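Local coordinates for protein siderophore biosynthesis lipase/esterase, putative (Aspergillus fumigatus, PDB 6GUP) that hydrolyses the ester bonds of the fungal siderophore fusarinine C, but not those of triacetylfusarinine C, as a homodimeric alpha/beta-hydrolase, at residues 296-299 against 300-304; 332-335 against 336-339. One frame throughout, in Å; residues are numbered along the deposited sequence.

Interaction 1 (296-299 against 300-304); sequences DTLL and SRWRN
Asp296, Thr297, Leu298 and Leu299 each offer a carbonyl O to the backbone N four residues on, in Ser300, Arg301, Trp302 and Arg303, so the two segments run as one unbroken alpha-helix; Arg303 N to Leu299 O is 2.8 Å. Thr297 O is gripped twice: Arg301 N comes at 3.0 Å, and the hydroxyl Ser300 OG donates to it at 2.7 Å from above the carbonyl plane, on the same face as Arg301 N. With chi1 at 58°, Ser300 holds OG between its own N and carbonyl carbon, folded back against the preceding turn.

On the buried side, Leu298 lies over a face of the Trp302 indole. Its CG stands 4.1 Å from the centroid of the six-membered ring, a CH-pi contact, while CD1 reaches across to Trp302 NE1 at 3.4 Å. Leu298 places its branch there by turning CG anti to the backbone N (chi1 -173°). Leu299 CD2 approaches the indole obliquely, 4.1 Å from Trp302 CE3. Phe265 stacks on the same tryptophan, and Phe252 and Phe282 meet it at steeper angles. Arg301 lays its methylene CD beside Thr297 CG2 and carries its guanidinium away to Leu256 O.

Leu298, Leu299 and Trp302, packed at i+3 and i+4 spacing, form the inner face, resting on Val280 and Phe282 of strand 278-283 and, through Leu299, on Ile321 of strand 320-322: the helical crossover of a beta-alpha-beta unit in the alpha/beta-hydrolase fold.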
# COMPACT_ATOMS: atom_id res chain seq x y z
N ASP A 296 -28.14 -11.68 16.37
CA ASP A 296 -28.03 -12.69 17.43
C ASP A 296 -28.16 -14.10 16.88
O ASP A 296 -27.40 -15.00 17.27
CB ASP A 296 -29.10 -12.45 18.50
CG ASP A 296 -28.89 -11.15 19.25
OD1 ASP A 296 -27.88 -11.04 19.98
OD2 ASP A 296 -29.73 -10.24 19.11
N THR A 297 -29.12 -14.30 15.98
CA THR A 297 -29.27 -15.56 15.24
C THR A 297 -28.00 -15.86 14.44
O THR A 297 -27.53 -16.99 14.43
CB THR A 297 -30.49 -15.54 14.30
OG1 THR A 297 -31.67 -15.23 15.05
CG2 THR A 297 -30.69 -16.88 13.59
N LEU A 298 -27.46 -14.84 13.78
CA LEU A 298 -26.26 -14.99 12.95
C LEU A 298 -25.04 -15.47 13.76
O LEU A 298 -24.34 -16.38 13.32
CB LEU A 298 -25.93 -13.68 12.23
CG LEU A 298 -24.80 -13.69 11.19
CD1 LEU A 298 -25.03 -14.75 10.13
CD2 LEU A 298 -24.67 -12.31 10.55
N LEU A 299 -24.82 -14.88 14.93
CA LEU A 299 -23.71 -15.29 15.82
C LEU A 299 -23.87 -16.71 16.36
O LEU A 299 -22.89 -17.46 16.44
CB LEU A 299 -23.52 -14.32 17.00
CG LEU A 299 -22.84 -12.97 16.74
CD1 LEU A 299 -22.71 -12.19 18.04
CD2 LEU A 299 -21.48 -13.12 16.08
N SER A 300 -25.09 -17.08 16.75
CA SER A 300 -25.37 -18.43 17.26
C SER A 300 -25.19 -19.51 16.19
O SER A 300 -24.70 -20.60 16.48
CB SER A 300 -26.78 -18.52 17.85
OG SER A 300 -27.77 -18.16 16.90
N ARG A 301 -25.57 -19.19 14.95
CA ARG A 301 -25.35 -20.09 13.82
C ARG A 301 -23.86 -20.25 13.48
O ARG A 301 -23.42 -21.35 13.13
CB ARG A 301 -26.14 -19.63 12.59
CG ARG A 301 -27.65 -19.77 12.77
CD ARG A 301 -28.41 -19.36 11.53
NE ARG A 301 -28.22 -20.34 10.46
CZ ARG A 301 -27.78 -20.09 9.22
NH1 ARG A 301 -27.49 -18.86 8.79
NH2 ARG A 301 -27.65 -21.12 8.37
N TRP A 302 -23.09 -19.17 13.59
CA TRP A 302 -21.63 -19.25 13.44
C TRP A 302 -21.00 -20.03 14.60
O TRP A 302 -20.10 -20.84 14.38
CB TRP A 302 -20.99 -17.86 13.35
CG TRP A 302 -21.33 -17.08 12.11
CD1 TRP A 302 -22.01 -17.52 11.01
CD2 TRP A 302 -20.97 -15.72 11.84
NE1 TRP A 302 -22.11 -16.51 10.07
CE2 TRP A 302 -21.47 -15.40 10.56
CE3 TRP A 302 -20.27 -14.74 12.55
CZ2 TRP A 302 -21.30 -14.14 9.98
CZ3 TRP A 302 -20.10 -13.48 11.97
CH2 TRP A 302 -20.61 -13.20 10.70
N ARG A 303 -21.48 -19.79 15.82
CA ARG A 303 -21.03 -20.54 17.00
C ARG A 303 -21.26 -22.04 16.82
O ARG A 303 -20.34 -22.84 17.01
CB ARG A 303 -21.72 -20.05 18.28
CG ARG A 303 -21.43 -20.92 19.50
CD ARG A 303 -21.87 -20.29 20.81
NE ARG A 303 -21.47 -21.14 21.93
CZ ARG A 303 -21.54 -20.81 23.23
NH1 ARG A 303 -21.99 -19.62 23.61
NH2 ARG A 303 -21.15 -21.69 24.15
N ASN A 304 -22.49 -22.41 16.47
CA ASN A 304 -22.87 -23.81 16.30
C ASN A 304 -22.15 -24.49 15.13
O ASN A 304 -21.84 -25.68 15.21
CB ASN A 304 -24.40 -23.95 16.14
CG ASN A 304 -25.16 -23.65 17.42
OD1 ASN A 304 -24.75 -24.06 18.51
ND2 ASN A 304 -26.27 -22.94 17.30

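Interaction 2 (332-335 against 336-339); sequences DDQA and EPRN
Gln334 and Arg338 meet where a type I beta turn, Asp332 to Ala335, runs into helix 335-353, with Gln334 at the N-cap position. Two backbone bonds start the helix: Arg338 N to Gln334 O at 3.0 Å and Asn339 N to Ala335 O at 3.1 Å. Pro337, which has no N-H to give, sits in the first turn, where its nitrogen needs no carbonyl partner.

Among the polar side chains, Gln334 is buried and its amide is held at both ends. Gln334 NE2 donates to Asp333 OD2 at 3.0 Å, meeting it from above the carboxylate plane, and also to Asn324 O; OE1 accepts from Ser326 N. These bonds fix the amide rotation and tie the helix start back to the earlier part of the same loop, just after strand 320-322. Arg338 has three partners: NE forms a salt bridge with Asp57 OD2, and NH2 donates to Leu329 O and Asn331 O.

Packing contacts fill in between. The Gln334 side chain crosses the Pro337 ring at about a right angle, OE1 lying 3.6 Å from Pro337 CB, and the ring also rests on Ala325 and Leu329. A bend at chi3 (-55°) contributes to folding Arg338 back, one face of its guanidinium over the backbone of Gln334 and Ala335. Gln334 O lies 3.6 Å above that plane, toward its rim, and Ala335 CA faces the same side, 3.8 Å from Arg338 NH1.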
# COMPACT_ATOMS: atom_id res chain seq x y z
N ASP A 332 -16.80 10.78 16.72
CA ASP A 332 -16.61 11.33 18.06
C ASP A 332 -17.68 10.77 19.01
O ASP A 332 -17.43 10.58 20.20
CB ASP A 332 -16.67 12.86 18.03
CG ASP A 332 -15.57 13.48 17.18
OD1 ASP A 332 -15.86 14.46 16.45
OD2 ASP A 332 -14.42 13.00 17.24
N ASP A 333 -18.86 10.52 18.45
CA ASP A 333 -19.93 9.70 19.06
C ASP A 333 -19.44 8.34 19.60
O ASP A 333 -19.91 7.88 20.65
CB ASP A 333 -21.04 9.49 18.00
CG ASP A 333 -22.03 8.40 18.38
OD1 ASP A 333 -22.63 8.48 19.47
OD2 ASP A 333 -22.21 7.46 17.57
N GLN A 334 -18.49 7.73 18.90
CA GLN A 334 -18.02 6.36 19.17
C GLN A 334 -16.90 6.21 20.22
O GLN A 334 -16.29 5.14 20.30
CB GLN A 334 -17.56 5.74 17.84
CG GLN A 334 -18.68 5.59 16.83
CD GLN A 334 -19.66 4.50 17.20
OE1 GLN A 334 -19.25 3.37 17.49
NE2 GLN A 334 -20.94 4.82 17.19
N ALA A 335 -16.64 7.24 21.03
CA ALA A 335 -15.64 7.16 22.10
C ALA A 335 -15.88 6.01 23.08
O ALA A 335 -14.94 5.30 23.45
CB ALA A 335 -15.57 8.49 22.85
N GLU A 336 -17.13 5.83 23.50
CA GLU A 336 -17.49 4.80 24.48
C GLU A 336 -17.46 3.37 23.91
O GLU A 336 -16.91 2.47 24.55
CB GLU A 336 -18.83 5.14 25.17
CG GLU A 336 -19.33 4.12 26.20
CD GLU A 336 -20.13 2.97 25.60
OE1 GLU A 336 -19.83 1.81 25.93
OE2 GLU A 336 -21.06 3.23 24.81
N PRO A 337 -18.07 3.14 22.71
CA PRO A 337 -17.92 1.83 22.06
C PRO A 337 -16.49 1.43 21.71
O PRO A 337 -16.14 0.25 21.83
CB PRO A 337 -18.75 1.98 20.78
CG PRO A 337 -19.77 3.00 21.11
CD PRO A 337 -19.11 3.95 22.06
N ARG A 338 -15.67 2.39 21.27
CA ARG A 338 -14.24 2.14 21.03
C ARG A 338 -13.54 1.66 22.29
O ARG A 338 -12.83 0.65 22.26
CB ARG A 338 -13.51 3.38 20.51
CG ARG A 338 -13.52 3.55 19.00
CD ARG A 338 -12.31 4.35 18.55
NE ARG A 338 -12.23 5.65 19.22
CZ ARG A 338 -13.00 6.71 18.95
NH1 ARG A 338 -12.82 7.84 19.64
NH2 ARG A 338 -13.95 6.66 18.02
N ASN A 339 -13.74 2.39 23.38
CA ASN A 339 -13.13 2.03 24.67
C ASN A 339 -13.57 0.64 25.13
O ASN A 339 -12.76 -0.13 25.65
CB ASN A 339 -13.48 3.06 25.75
CG ASN A 339 -12.64 2.89 27.00
OD1 ASN A 339 -11.42 3.03 26.96
ND2 ASN A 339 -13.29 2.58 28.12

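Interactions 1 and 2 occupy separate helices of one alpha/beta-hydrolase domain, their centres 26 Å apart and their nearest atoms about 15 Å. Both are partly buried local contacts, and strand 320-322 falls between them in the chain: helix 295-307 precedes it, and the loop that follows it leads to helix 335-353. Residues 296-304 lie wholly within their helix, first turns included, and its inner side is apolar, with Trp302 set among Phe252, Phe265 and Phe282, the last on strand 278-283. Residues 332-339 cross from a beta turn into a helix, and polar groups do most of the holding, the amide binding back into the loop that leads to the helix, and the guanidinium into that loop and across to Asp57 of helix 55-61.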